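'Carboxyl esterase 2 (Tuber melanosporum Mel28, PDB 5MIF) probably hydrolyses carboxylic ester bonds as an alpha/beta hydrolase-fold carboxylesterase of the archaea-like family preferentially expressed in the symbiotic phase of the truffle. Local coordinates at residues A[34-39]-A[313-317]; A[183-189]-A[211-217]; A[276-281]-A[305-309]. All coordinates share one frame; numbering follows the deposited sequence.

Contact 1: residues A[34-39]-A[313-317]; sequences QLDPIT and LGTIH
A helix start is joined here to a loop corner: the turn into helix 37-47, at the N-terminal end of the modelled chain, lies against Gly314, where the chain bends between strands 307-312 and 315-316. One backbone hydrogen bond ties them, Asp36 N to Gly314 O, 3.3 Å long and fairly straight (164°), arriving in the carbonyl plane on a lone pair. Leu35 reaches the same carbonyl with a methyl, CD2 to Gly314 O 3.3 Å, and continues to Ile316 CG2 at 3.7 Å. Asp36 is the N-cap. Its CG sits between the backbone N and the carbonyl carbon (chi1 76°), which lets OD2 accept from Thr39 N from above the carboxylate plane, while OD1 takes the Thr39 hydroxyl on its syn side at 2.7 Å. Water extends the join: one molecule sits between Asp36 OD1 and Leu313 O, within hydrogen-bonding distance of both, and another bridges Thr39 OG1 (2.6 Å) and Thr315 OG1. The side chains of Thr39 and Ile316 run past one another in opposite senses, CG2 of Thr39 3.9 Å from CG1 of Ile316. Strand 315-316 leads into His317 of the probable catalytic triad. Leu325 of helix 323-326 packs on Thr39 and Ile316. Gln301 of the second subunit lies against Asp36, and Arg298 of the second subunit against Leu313.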
ATOM      1  N   GLN A  34       7.530  15.970   7.578  1.00 69.40           N
ATOM      2  CA  GLN A  34       7.792  14.670   6.975  1.00 61.77           C
ATOM      3  C   GLN A  34       7.017  13.552   7.670  1.00 61.72           C
ATOM      4  O   GLN A  34       6.544  12.627   7.012  1.00 58.17           O
ATOM      5  CB  GLN A  34       9.293  14.361   6.995  1.00 62.66           C
ATOM      6  CG  GLN A  34       9.922  14.419   8.371  1.00 70.12           C
ATOM      7  CD  GLN A  34      11.430  14.261   8.324  1.00 78.05           C
ATOM      8  OE1 GLN A  34      12.056  14.489   7.287  1.00 83.09           O
ATOM      9  NE2 GLN A  34      12.019  13.854   9.446  1.00 73.11           N
ATOM     10  N   LEU A  35       6.868  13.643   8.990  1.00 56.83           N
ATOM     11  CA  LEU A  35       6.091  12.653   9.725  1.00 52.35           C
ATOM     12  C   LEU A  35       4.655  13.143   9.884  1.00 53.21           C
ATOM     13  O   LEU A  35       4.431  14.334  10.073  1.00 59.25           O
ATOM     14  CB  LEU A  35       6.718  12.403  11.102  1.00 58.45           C
ATOM     15  CG  LEU A  35       7.976  11.530  11.223  1.00 57.03           C
ATOM     16  CD1 LEU A  35       8.357  11.334  12.694  1.00 56.61           C
ATOM     17  CD2 LEU A  35       7.831  10.196  10.498  1.00 55.47           C
ATOM     18  N   ASP A  36       3.681  12.239   9.800  1.00 51.26           N
ATOM     19  CA  ASP A  36       2.293  12.612  10.077  1.00 52.16           C
ATOM     20  C   ASP A  36       2.158  12.929  11.575  1.00 55.92           C
ATOM     21  O   ASP A  36       2.932  12.414  12.380  1.00 52.12           O
ATOM     22  CB  ASP A  36       1.322  11.497   9.661  1.00 44.95           C
ATOM     23  CG  ASP A  36       1.307  10.328  10.636  1.00 53.12           C
ATOM     24  OD1 ASP A  36       2.049   9.338  10.423  1.00 48.11           O
ATOM     25  OD2 ASP A  36       0.530  10.398  11.619  1.00 54.04           O
ATOM     26  N   PRO A  37       1.176  13.772  11.955  1.00 58.13           N
ATOM     27  CA  PRO A  37       1.003  14.225  13.348  1.00 52.07           C
ATOM     28  C   PRO A  37       0.944  13.123  14.410  1.00 55.44           C
ATOM     29  O   PRO A  37       1.526  13.303  15.481  1.00 57.94           O
ATOM     30  CB  PRO A  37      -0.323  14.986  13.295  1.00 54.44           C
ATOM     31  CG  PRO A  37      -0.354  15.551  11.919  1.00 52.07           C
ATOM     32  CD  PRO A  37       0.260  14.482  11.039  1.00 53.80           C
ATOM     33  N   ILE A  38       0.243  12.025  14.148  1.00 51.31           N
ATOM     34  CA  ILE A  38       0.132  10.961  15.140  1.00 52.41           C
ATOM     35  C   ILE A  38       1.480  10.302  15.405  1.00 53.97           C
ATOM     36  O   ILE A  38       1.833  10.023  16.556  1.00 52.35           O
ATOM     37  CB  ILE A  38      -0.871   9.875  14.714  1.00 51.34           C
ATOM     38  CG1 ILE A  38      -2.286  10.440  14.669  1.00 49.46           C
ATOM     39  CG2 ILE A  38      -0.843   8.711  15.685  1.00 48.43           C
ATOM     40  CD1 ILE A  38      -3.329   9.401  14.322  1.00 50.79           C
ATOM     41  N   THR A  39       2.210  10.036  14.328  1.00 52.73           N
ATOM     42  CA  THR A  39       3.527   9.422  14.408  1.00 52.47           C
ATOM     43  C   THR A  39       4.540  10.379  15.036  1.00 54.90           C
ATOM     44  O   THR A  39       5.394   9.974  15.827  1.00 58.15           O
ATOM     45  CB  THR A  39       4.008   8.973  13.022  1.00 49.00           C
ATOM     46  OG1 THR A  39       3.104   7.978  12.517  1.00 52.67           O
ATOM     47  CG2 THR A  39       5.411   8.370  13.108  1.00 47.62           C
ATOM     48  N   LEU A 313       4.613   6.450   3.413  1.00 38.43           N
ATOM     49  CA  LEU A 313       5.255   7.724   3.727  1.00 42.17           C
ATOM     50  C   LEU A 313       4.821   8.266   5.091  1.00 39.27           C
ATOM     51  O   LEU A 313       3.711   7.992   5.556  1.00 39.77           O
ATOM     52  CB  LEU A 313       4.974   8.757   2.636  1.00 38.76           C
ATOM     53  CG  LEU A 313       5.955   8.739   1.466  1.00 43.44           C
ATOM     54  CD1 LEU A 313       5.867   7.415   0.677  1.00 38.63           C
ATOM     55  CD2 LEU A 313       5.730   9.939   0.560  1.00 39.79           C
ATOM     56  N   GLY A 314       5.716   9.006   5.740  1.00 42.50           N
ATOM     57  CA  GLY A 314       5.399   9.698   6.984  1.00 41.88           C
ATOM     58  C   GLY A 314       5.364   8.830   8.237  1.00 44.72           C
ATOM     59  O   GLY A 314       4.926   9.273   9.302  1.00 42.45           O
ATOM     60  N   THR A 315       5.819   7.589   8.131  1.00 44.94           N
ATOM     61  CA  THR A 315       5.796   6.720   9.301  1.00 43.61           C
ATOM     62  C   THR A 315       7.163   6.095   9.531  1.00 42.19           C
ATOM     63  O   THR A 315       8.082   6.282   8.734  1.00 44.81           O
ATOM     64  CB  THR A 315       4.722   5.627   9.180  1.00 44.00           C
ATOM     65  OG1 THR A 315       4.548   4.983  10.455  1.00 46.52           O
ATOM     66  CG2 THR A 315       5.107   4.605   8.132  1.00 39.11           C
ATOM     67  N   ILE A 316       7.287   5.366  10.639  1.00 47.83           N
ATOM     68  CA  ILE A 316       8.574   4.888  11.136  1.00 44.13           C
ATOM     69  C   ILE A 316       8.557   3.400  11.442  1.00 44.88           C
ATOM     70  O   ILE A 316       7.498   2.770  11.439  1.00 44.12           O
ATOM     71  CB  ILE A 316       8.980   5.638  12.425  1.00 46.18           C
ATOM     72  CG1 ILE A 316       7.947   5.382  13.527  1.00 41.44           C
ATOM     73  CG2 ILE A 316       9.170   7.132  12.144  1.00 45.85           C
ATOM     74  CD1 ILE A 316       8.240   6.088  14.820  1.00 45.86           C
ATOM     75  N   HIS A 317       9.735   2.853  11.727  1.00 42.44           N
ATOM     76  CA  HIS A 317       9.885   1.451  12.097  1.00 41.81           C
ATOM     77  C   HIS A 317       8.942   1.081  13.247  1.00 45.14           C
ATOM     78  O   HIS A 317       8.780   1.851  14.200  1.00 45.27           O
ATOM     79  CB  HIS A 317      11.338   1.159  12.480  1.00 40.25           C
ATOM     80  CG  HIS A 317      11.698  -0.293  12.434  1.00 39.32           C
ATOM     81  ND1 HIS A 317      12.154  -0.910  11.287  1.00 40.64           N
ATOM     82  CD2 HIS A 317      11.656  -1.256  13.386  1.00 39.24           C
ATOM     83  CE1 HIS A 317      12.391  -2.184  11.539  1.00 34.17           C
ATOM     84  NE2 HIS A 317      12.104  -2.419  12.807  1.00 43.19           N
TER
HETATM   85  O   HOH W   1       2.127   8.376   7.905  1.00 44.70           O
HETATM   86  O   HOH W   2       2.367   5.519  11.971  1.00 42.61           O

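Contact 2: residues A[183-189]-A[211-217]; sequences NMGFGGD and PKFQVLI
Phe186 lays one face of its ring over Pro211, whose CG sits 3.6 Å from the ring centroid and only 15° off the normal, a CH-pi contact. The two side chains cross at about a right angle, and the proline ring spans the phenyl face, with CB nearer CD1 and CD nearer CE2. CG of Phe186 lies anti to its own carbonyl carbon (chi1 -79°), which brings the ring to this proline on the face of the sheet covered by helix 191-206; Phe115 meets the ring edge-to-face. This is the beta-alpha-beta unit of the alpha/beta hydrolase fold that pairs strands 184-189 and 213-217 in parallel, with helix 191-206 as the crossover. Their axes run 4.6 Å apart. Backbone bonds alternate in direction along the pair: Phe186 N gives to Phe213 O, Val215 N to Phe186 O at 2.8 Å, Gly188 N to Val215 O, and Ile217 N to Gly188 O, nearly straight. On the other face Val215 and Ile217 pack against helix 329-345, while Gly185 and Gly187 contribute backbone alone. Strand 184-189 ends at a probable nucleophile elbow, in which Gly188 opens the GxSxG pattern around Ser190. Asp189 brings CB to within 3.9 Å of Ile217 CB, but its carboxylate turns off from that strand to the hydroxyls of Tyr128 and Tyr114. At the opposite end Lys212 N is bonded to Met184 O at 2.7 Å, the carbonyl that Pro211 CB also approaches. The lysine chain, extended beyond CG, crosses Asn183 obliquely, and its NZ reaches Asn183 OD1 at 2.9 Å from above the carbonyl plane, 49° out of it.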
ATOM      1  N   ASN A 183      -2.631 -24.520   2.986  1.00 46.33           N
ATOM      2  CA  ASN A 183      -2.970 -23.125   2.756  1.00 48.25           C
ATOM      3  C   ASN A 183      -2.295 -22.200   3.767  1.00 47.58           C
ATOM      4  O   ASN A 183      -2.966 -21.536   4.564  1.00 42.66           O
ATOM      5  CB  ASN A 183      -4.479 -22.924   2.797  1.00 50.59           C
ATOM      6  CG  ASN A 183      -5.064 -22.765   1.424  1.00 58.97           C
ATOM      7  OD1 ASN A 183      -4.816 -21.763   0.747  1.00 58.86           O
ATOM      8  ND2 ASN A 183      -5.821 -23.771   0.978  1.00 56.20           N
ATOM      9  N   MET A 184      -0.969 -22.119   3.694  1.00 47.76           N
ATOM     10  CA  MET A 184      -0.197 -21.455   4.741  1.00 40.33           C
ATOM     11  C   MET A 184       0.398 -20.135   4.283  1.00 42.14           C
ATOM     12  O   MET A 184       0.920 -20.033   3.176  1.00 39.08           O
ATOM     13  CB  MET A 184       0.931 -22.379   5.222  1.00 37.17           C
ATOM     14  CG  MET A 184       1.684 -21.880   6.458  1.00 38.26           C
ATOM     15  SD  MET A 184       3.054 -22.961   6.924  1.00 36.33           S
ATOM     16  CE  MET A 184       2.160 -24.426   7.404  1.00 45.00           C
ATOM     17  N   GLY A 185       0.344 -19.132   5.156  1.00 34.86           N
ATOM     18  CA  GLY A 185       1.088 -17.918   4.930  1.00 35.34           C
ATOM     19  C   GLY A 185       2.222 -17.791   5.936  1.00 40.33           C
ATOM     20  O   GLY A 185       2.191 -18.414   7.013  1.00 38.67           O
ATOM     21  N   PHE A 186       3.238 -17.019   5.557  1.00 36.13           N
ATOM     22  CA  PHE A 186       4.270 -16.533   6.467  1.00 36.83           C
ATOM     23  C   PHE A 186       4.093 -15.037   6.656  1.00 37.38           C
ATOM     24  O   PHE A 186       3.871 -14.308   5.686  1.00 37.27           O
ATOM     25  CB  PHE A 186       5.688 -16.769   5.928  1.00 35.05           C
ATOM     26  CG  PHE A 186       6.207 -18.162   6.098  1.00 34.98           C
ATOM     27  CD1 PHE A 186       5.421 -19.170   6.618  1.00 34.89           C
ATOM     28  CD2 PHE A 186       7.514 -18.457   5.734  1.00 35.79           C
ATOM     29  CE1 PHE A 186       5.934 -20.458   6.755  1.00 32.02           C
ATOM     30  CE2 PHE A 186       8.026 -19.726   5.868  1.00 32.12           C
ATOM     31  CZ  PHE A 186       7.233 -20.732   6.390  1.00 35.61           C
ATOM     32  N   GLY A 187       4.231 -14.571   7.890  1.00 34.22           N
ATOM     33  CA  GLY A 187       4.320 -13.148   8.154  1.00 34.23           C
ATOM     34  C   GLY A 187       5.435 -12.892   9.165  1.00 35.85           C
ATOM     35  O   GLY A 187       5.710 -13.737  10.021  1.00 36.96           O
ATOM     36  N   GLY A 188       6.091 -11.743   9.061  1.00 34.37           N
ATOM     37  CA  GLY A 188       7.092 -11.361  10.040  1.00 36.82           C
ATOM     38  C   GLY A 188       7.455  -9.898   9.901  1.00 36.19           C
ATOM     39  O   GLY A 188       7.485  -9.367   8.789  1.00 36.29           O
ATOM     40  N   ASP A 189       7.731  -9.251  11.031  1.00 30.73           N
ATOM     41  CA  ASP A 189       8.066  -7.831  11.056  1.00 33.32           C
ATOM     42  C   ASP A 189       9.464  -7.631  11.634  1.00 38.59           C
ATOM     43  O   ASP A 189       9.828  -8.263  12.636  1.00 37.56           O
ATOM     44  CB  ASP A 189       7.036  -7.040  11.874  1.00 32.69           C
ATOM     45  CG  ASP A 189       7.052  -7.421  13.348  1.00 37.44           C
ATOM     46  OD1 ASP A 189       6.645  -8.557  13.671  1.00 35.43           O
ATOM     47  OD2 ASP A 189       7.470  -6.588  14.175  1.00 38.37           O
ATOM     48  N   PRO A 211       5.279 -21.537   2.115  1.00 40.13           N
ATOM     49  CA  PRO A 211       3.916 -21.004   2.221  1.00 40.44           C
ATOM     50  C   PRO A 211       3.400 -20.536   0.864  1.00 42.71           C
ATOM     51  O   PRO A 211       4.214 -20.310  -0.028  1.00 40.47           O
ATOM     52  CB  PRO A 211       4.084 -19.827   3.187  1.00 38.03           C
ATOM     53  CG  PRO A 211       5.478 -19.322   2.876  1.00 37.28           C
ATOM     54  CD  PRO A 211       6.285 -20.588   2.631  1.00 39.46           C
ATOM     55  N   LYS A 212       2.086 -20.377   0.715  1.00 40.52           N
ATOM     56  CA  LYS A 212       1.519 -19.860  -0.531  1.00 41.17           C
ATOM     57  C   LYS A 212       1.833 -18.377  -0.692  1.00 44.97           C
ATOM     58  O   LYS A 212       1.897 -17.849  -1.804  1.00 39.81           O
ATOM     59  CB  LYS A 212       0.006 -20.076  -0.570  1.00 43.40           C
ATOM     60  CG  LYS A 212      -0.436 -21.318  -1.327  1.00 51.23           C
ATOM     61  CD  LYS A 212      -1.954 -21.388  -1.381  1.00 54.77           C
ATOM     62  CE  LYS A 212      -2.445 -22.772  -1.768  1.00 57.13           C
ATOM     63  NZ  LYS A 212      -3.934 -22.792  -1.761  1.00 63.63           N
ATOM     64  N   PHE A 213       2.026 -17.703   0.433  1.00 38.41           N
ATOM     65  CA  PHE A 213       2.153 -16.260   0.430  1.00 38.36           C
ATOM     66  C   PHE A 213       2.941 -15.798   1.651  1.00 38.53           C
ATOM     67  O   PHE A 213       2.778 -16.338   2.742  1.00 37.35           O
ATOM     68  CB  PHE A 213       0.760 -15.616   0.386  1.00 35.95           C
ATOM     69  CG  PHE A 213       0.787 -14.133   0.223  1.00 35.09           C
ATOM     70  CD1 PHE A 213       1.324 -13.555  -0.917  1.00 39.23           C
ATOM     71  CD2 PHE A 213       0.231 -13.310   1.192  1.00 41.18           C
ATOM     72  CE1 PHE A 213       1.347 -12.181  -1.075  1.00 40.80           C
ATOM     73  CE2 PHE A 213       0.236 -11.928   1.041  1.00 38.58           C
ATOM     74  CZ  PHE A 213       0.808 -11.359  -0.099  1.00 37.15           C
ATOM     75  N   GLN A 214       3.802 -14.804   1.457  1.00 38.22           N
ATOM     76  CA  GLN A 214       4.667 -14.327   2.530  1.00 36.79           C
ATOM     77  C   GLN A 214       4.585 -12.815   2.620  1.00 36.41           C
ATOM     78  O   GLN A 214       4.650 -12.127   1.598  1.00 36.76           O
ATOM     79  CB  GLN A 214       6.126 -14.781   2.294  1.00 37.11           C
ATOM     80  CG  GLN A 214       7.173 -14.137   3.222  1.00 35.70           C
ATOM     81  CD  GLN A 214       8.584 -14.689   3.010  1.00 40.89           C
ATOM     82  OE1 GLN A 214       9.191 -15.253   3.930  1.00 37.90           O
ATOM     83  NE2 GLN A 214       9.120 -14.510   1.796  1.00 38.28           N
ATOM     84  N   VAL A 215       4.422 -12.298   3.836  1.00 34.17           N
ATOM     85  CA  VAL A 215       4.460 -10.861   4.052  1.00 31.62           C
ATOM     86  C   VAL A 215       5.652 -10.477   4.956  1.00 33.83           C
ATOM     87  O   VAL A 215       5.820 -11.019   6.049  1.00 35.74           O
ATOM     88  CB  VAL A 215       3.159 -10.337   4.675  1.00 31.46           C
ATOM     89  CG1 VAL A 215       3.296  -8.855   4.903  1.00 32.09           C
ATOM     90  CG2 VAL A 215       1.943 -10.593   3.744  1.00 31.30           C
ATOM     91  N   LEU A 216       6.497  -9.578   4.468  1.00 33.03           N
ATOM     92  CA  LEU A 216       7.625  -9.066   5.238  1.00 36.83           C
ATOM     93  C   LEU A 216       7.376  -7.585   5.528  1.00 38.26           C
ATOM     94  O   LEU A 216       7.195  -6.781   4.614  1.00 37.63           O
ATOM     95  CB  LEU A 216       8.961  -9.268   4.491  1.00 32.41           C
ATOM     96  CG  LEU A 216       9.295 -10.698   4.016  1.00 34.32           C
ATOM     97  CD1 LEU A 216      10.564 -10.730   3.194  1.00 39.12           C
ATOM     98  CD2 LEU A 216       9.421 -11.676   5.189  1.00 36.30           C
ATOM     99  N   ILE A 217       7.318  -7.238   6.810  1.00 37.13           N
ATOM    100  CA  ILE A 217       7.047  -5.871   7.237  1.00 35.61           C
ATOM    101  C   ILE A 217       8.358  -5.243   7.747  1.00 40.28           C
ATOM    102  O   ILE A 217       8.896  -5.718   8.738  1.00 40.67           O
ATOM    103  CB  ILE A 217       5.965  -5.853   8.356  1.00 35.95           C
ATOM    104  CG1 ILE A 217       4.775  -6.729   7.978  1.00 36.39           C
ATOM    105  CG2 ILE A 217       5.504  -4.442   8.679  1.00 38.60           C
ATOM    106  CD1 ILE A 217       3.792  -6.926   9.136  1.00 34.62           C
TER

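Contact 3: residues A[276-281]-A[305-309]; sequences FPETLI and VRAAI
Glu278 and Arg306 lie side by side and point the same way, just ahead of two adjacent strands. Their flat ends are steeply turned, the carboxylate and guanidinium planes standing 72° apart. OE1 of Glu278 comes to the edge of the guanidinium, near its plane, and makes a long salt bridge to Arg306 NE at 3.6 Å. The arginine chain bends at its third torsion (chi3 69°), turning the guanidinium off the line of the chain, and its NH2 is hydrogen-bonded to Glu327 O of the second subunit. The long ion pair lies beside the second subunit. Nearer the backbone, Glu278 CB lies 3.8 Å from Arg306 CB. Val305 points its side chain at the other segment: CG1 lies against the carbonyl oxygens of Phe276 and Pro277, 3.5 Å from Pro277 O, and CG2 lies near Phe276 CB. Beyond these residues strands 279-284 and 307-312 run in parallel and, with helix 290-302 as the crossover, form a beta-alpha-beta unit of the hydrolase fold; strand 307-312 is the outermost of this chain's sheet, and Ile309 makes backbone bonds to the second subunit. Thr279 N donates to Arg306 O, Ala308 N to Thr279 O, and Ile281 N to Ala308 O at 2.7 Å, the last practically straight. The small side chain of Ala308 meets Leu280 on one face, where Leu280, its CG anti to the backbone N (chi1 165°), brings CD1 to 3.8 Å from Ala308 CB. Thr279, Ile281, Ala307 and Ile309 occupy the opposite face, toward helix 290-302, whose Leu300 packs on Thr279 and Ala307. The hydroxyl of Thr279 turns back along its own segment to Pro277 O at 2.8 Å, approaching from above that carbonyl's plane.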
ATOM      1  N   PHE A 276      11.674 -18.341  -3.985  1.00 40.89           N
ATOM      2  CA  PHE A 276      10.865 -17.788  -2.889  1.00 42.17           C
ATOM      3  C   PHE A 276       9.380 -17.786  -3.218  1.00 42.56           C
ATOM      4  O   PHE A 276       8.999 -17.758  -4.382  1.00 39.44           O
ATOM      5  CB  PHE A 276      11.310 -16.361  -2.531  1.00 42.54           C
ATOM      6  CG  PHE A 276      12.123 -16.279  -1.268  1.00 41.30           C
ATOM      7  CD1 PHE A 276      13.147 -17.173  -1.019  1.00 43.07           C
ATOM      8  CD2 PHE A 276      11.825 -15.329  -0.311  1.00 39.22           C
ATOM      9  CE1 PHE A 276      13.885 -17.097   0.158  1.00 44.90           C
ATOM     10  CE2 PHE A 276      12.552 -15.252   0.877  1.00 41.42           C
ATOM     11  CZ  PHE A 276      13.580 -16.129   1.106  1.00 38.28           C
ATOM     12  N   PRO A 277       8.533 -17.846  -2.182  1.00 42.86           N
ATOM     13  CA  PRO A 277       7.094 -17.773  -2.408  1.00 40.20           C
ATOM     14  C   PRO A 277       6.725 -16.360  -2.829  1.00 41.86           C
ATOM     15  O   PRO A 277       7.529 -15.453  -2.613  1.00 40.33           O
ATOM     16  CB  PRO A 277       6.508 -18.119  -1.035  1.00 41.91           C
ATOM     17  CG  PRO A 277       7.540 -17.614  -0.078  1.00 37.12           C
ATOM     18  CD  PRO A 277       8.863 -17.888  -0.744  1.00 40.20           C
ATOM     19  N   GLU A 278       5.556 -16.155  -3.425  1.00 41.05           N
ATOM     20  CA  GLU A 278       5.176 -14.790  -3.730  1.00 42.62           C
ATOM     21  C   GLU A 278       5.092 -13.987  -2.435  1.00 38.30           C
ATOM     22  O   GLU A 278       4.584 -14.449  -1.405  1.00 37.25           O
ATOM     23  CB  GLU A 278       3.905 -14.707  -4.572  1.00 44.63           C
ATOM     24  CG  GLU A 278       2.590 -14.841  -3.917  1.00 49.00           C
ATOM     25  CD  GLU A 278       1.493 -14.339  -4.854  1.00 54.39           C
ATOM     26  OE1 GLU A 278       1.761 -13.383  -5.615  1.00 58.83           O
ATOM     27  OE2 GLU A 278       0.384 -14.906  -4.850  1.00 51.84           O
ATOM     28  N   THR A 279       5.654 -12.788  -2.504  1.00 38.73           N
ATOM     29  CA  THR A 279       5.942 -12.005  -1.326  1.00 40.02           C
ATOM     30  C   THR A 279       5.469 -10.558  -1.440  1.00 41.56           C
ATOM     31  O   THR A 279       5.654  -9.905  -2.472  1.00 42.80           O
ATOM     32  CB  THR A 279       7.457 -12.031  -1.069  1.00 36.11           C
ATOM     33  OG1 THR A 279       7.851 -13.374  -0.750  1.00 36.72           O
ATOM     34  CG2 THR A 279       7.841 -11.075   0.030  1.00 37.22           C
ATOM     35  N   LEU A 280       4.839 -10.067  -0.379  1.00 37.99           N
ATOM     36  CA  LEU A 280       4.526  -8.650  -0.254  1.00 37.19           C
ATOM     37  C   LEU A 280       5.445  -8.009   0.794  1.00 39.67           C
ATOM     38  O   LEU A 280       5.501  -8.460   1.945  1.00 36.22           O
ATOM     39  CB  LEU A 280       3.055  -8.452   0.134  1.00 35.28           C
ATOM     40  CG  LEU A 280       2.666  -7.060   0.641  1.00 34.29           C
ATOM     41  CD1 LEU A 280       2.777  -6.003  -0.463  1.00 35.64           C
ATOM     42  CD2 LEU A 280       1.267  -7.080   1.200  1.00 34.20           C
ATOM     43  N   ILE A 281       6.161  -6.962   0.397  1.00 39.49           N
ATOM     44  CA  ILE A 281       7.021  -6.236   1.325  1.00 37.76           C
ATOM     45  C   ILE A 281       6.510  -4.826   1.570  1.00 38.74           C
ATOM     46  O   ILE A 281       6.250  -4.070   0.635  1.00 43.63           O
ATOM     47  CB  ILE A 281       8.468  -6.178   0.809  1.00 40.05           C
ATOM     48  CG1 ILE A 281       9.004  -7.600   0.641  1.00 36.10           C
ATOM     49  CG2 ILE A 281       9.348  -5.346   1.755  1.00 37.12           C
ATOM     50  CD1 ILE A 281      10.354  -7.679  -0.050  1.00 40.41           C
ATOM     51  N   VAL A 305      10.300 -13.834  -9.084  1.00 47.69           N
ATOM     52  CA  VAL A 305       9.326 -14.080  -8.019  1.00 44.52           C
ATOM     53  C   VAL A 305       8.269 -12.977  -8.030  1.00 38.16           C
ATOM     54  O   VAL A 305       8.601 -11.794  -8.173  1.00 41.64           O
ATOM     55  CB  VAL A 305      10.007 -14.154  -6.634  1.00 44.65           C
ATOM     56  CG1 VAL A 305       8.975 -14.329  -5.545  1.00 35.83           C
ATOM     57  CG2 VAL A 305      11.015 -15.295  -6.604  1.00 41.75           C
ATOM     58  N   ARG A 306       6.993 -13.337  -7.899  1.00 40.18           N
ATOM     59  CA  ARG A 306       5.971 -12.298  -7.771  1.00 39.63           C
ATOM     60  C   ARG A 306       6.143 -11.563  -6.437  1.00 42.06           C
ATOM     61  O   ARG A 306       5.818 -12.097  -5.375  1.00 40.07           O
ATOM     62  CB  ARG A 306       4.555 -12.879  -7.890  1.00 40.09           C
ATOM     63  CG  ARG A 306       4.125 -13.181  -9.324  1.00 44.46           C
ATOM     64  CD  ARG A 306       2.652 -13.583  -9.423  1.00 47.08           C
ATOM     65  NE  ARG A 306       1.740 -12.470  -9.137  1.00 46.00           N
ATOM     66  CZ  ARG A 306       1.372 -11.558 -10.040  1.00 49.17           C
ATOM     67  NH1 ARG A 306       1.858 -11.624 -11.277  1.00 46.01           N
ATOM     68  NH2 ARG A 306       0.531 -10.576  -9.716  1.00 43.33           N
ATOM     69  N   ALA A 307       6.664 -10.344  -6.497  1.00 38.00           N
ATOM     70  CA  ALA A 307       6.943  -9.598  -5.287  1.00 42.09           C
ATOM     71  C   ALA A 307       6.463  -8.161  -5.410  1.00 44.83           C
ATOM     72  O   ALA A 307       6.884  -7.426  -6.310  1.00 45.24           O
ATOM     73  CB  ALA A 307       8.437  -9.635  -4.962  1.00 40.75           C
ATOM     74  N   ALA A 308       5.585  -7.767  -4.492  1.00 41.21           N
ATOM     75  CA  ALA A 308       5.100  -6.399  -4.421  1.00 42.63           C
ATOM     76  C   ALA A 308       5.831  -5.651  -3.308  1.00 38.44           C
ATOM     77  O   ALA A 308       6.032  -6.185  -2.216  1.00 41.82           O
ATOM     78  CB  ALA A 308       3.590  -6.381  -4.194  1.00 39.37           C
ATOM     79  N   ILE A 309       6.237  -4.419  -3.591  1.00 39.19           N
ATOM     80  CA  ILE A 309       6.922  -3.588  -2.604  1.00 39.53           C
ATOM     81  C   ILE A 309       6.241  -2.229  -2.447  1.00 42.10           C
ATOM     82  O   ILE A 309       6.043  -1.487  -3.416  1.00 42.08           O
ATOM     83  CB  ILE A 309       8.407  -3.342  -2.966  1.00 43.38           C
ATOM     84  CG1 ILE A 309       9.068  -4.617  -3.503  1.00 44.17           C
ATOM     85  CG2 ILE A 309       9.151  -2.786  -1.758  1.00 40.54           C
ATOM     86  CD1 ILE A 309      10.158  -4.347  -4.509  1.00 42.88           C
TER

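Contacts 2 and 3 share one mixed sheet, their centres about 10 Å apart. Together they take in four consecutive strands, 184-189, 213-217, 279-284 and 307-312. The middle two, 213-217 and 279-284, are joined by Gln214 O to Leu280 N and Leu216 N to Leu280 O, each 2.9 Å and probably hydrogen-bonded. Along the chain contact 2 closes before contact 3 opens, and both are nested inside the loop closed by contact 1, its centre about 25 Å from the centre of each. Residues 313-317 follow strand 307-312 directly, taking the chain from its outermost strand to His317, while strand 184-189 leads to Ser190, the probable triad partner of His317. Contacts 1 and 3 also touch the second subunit.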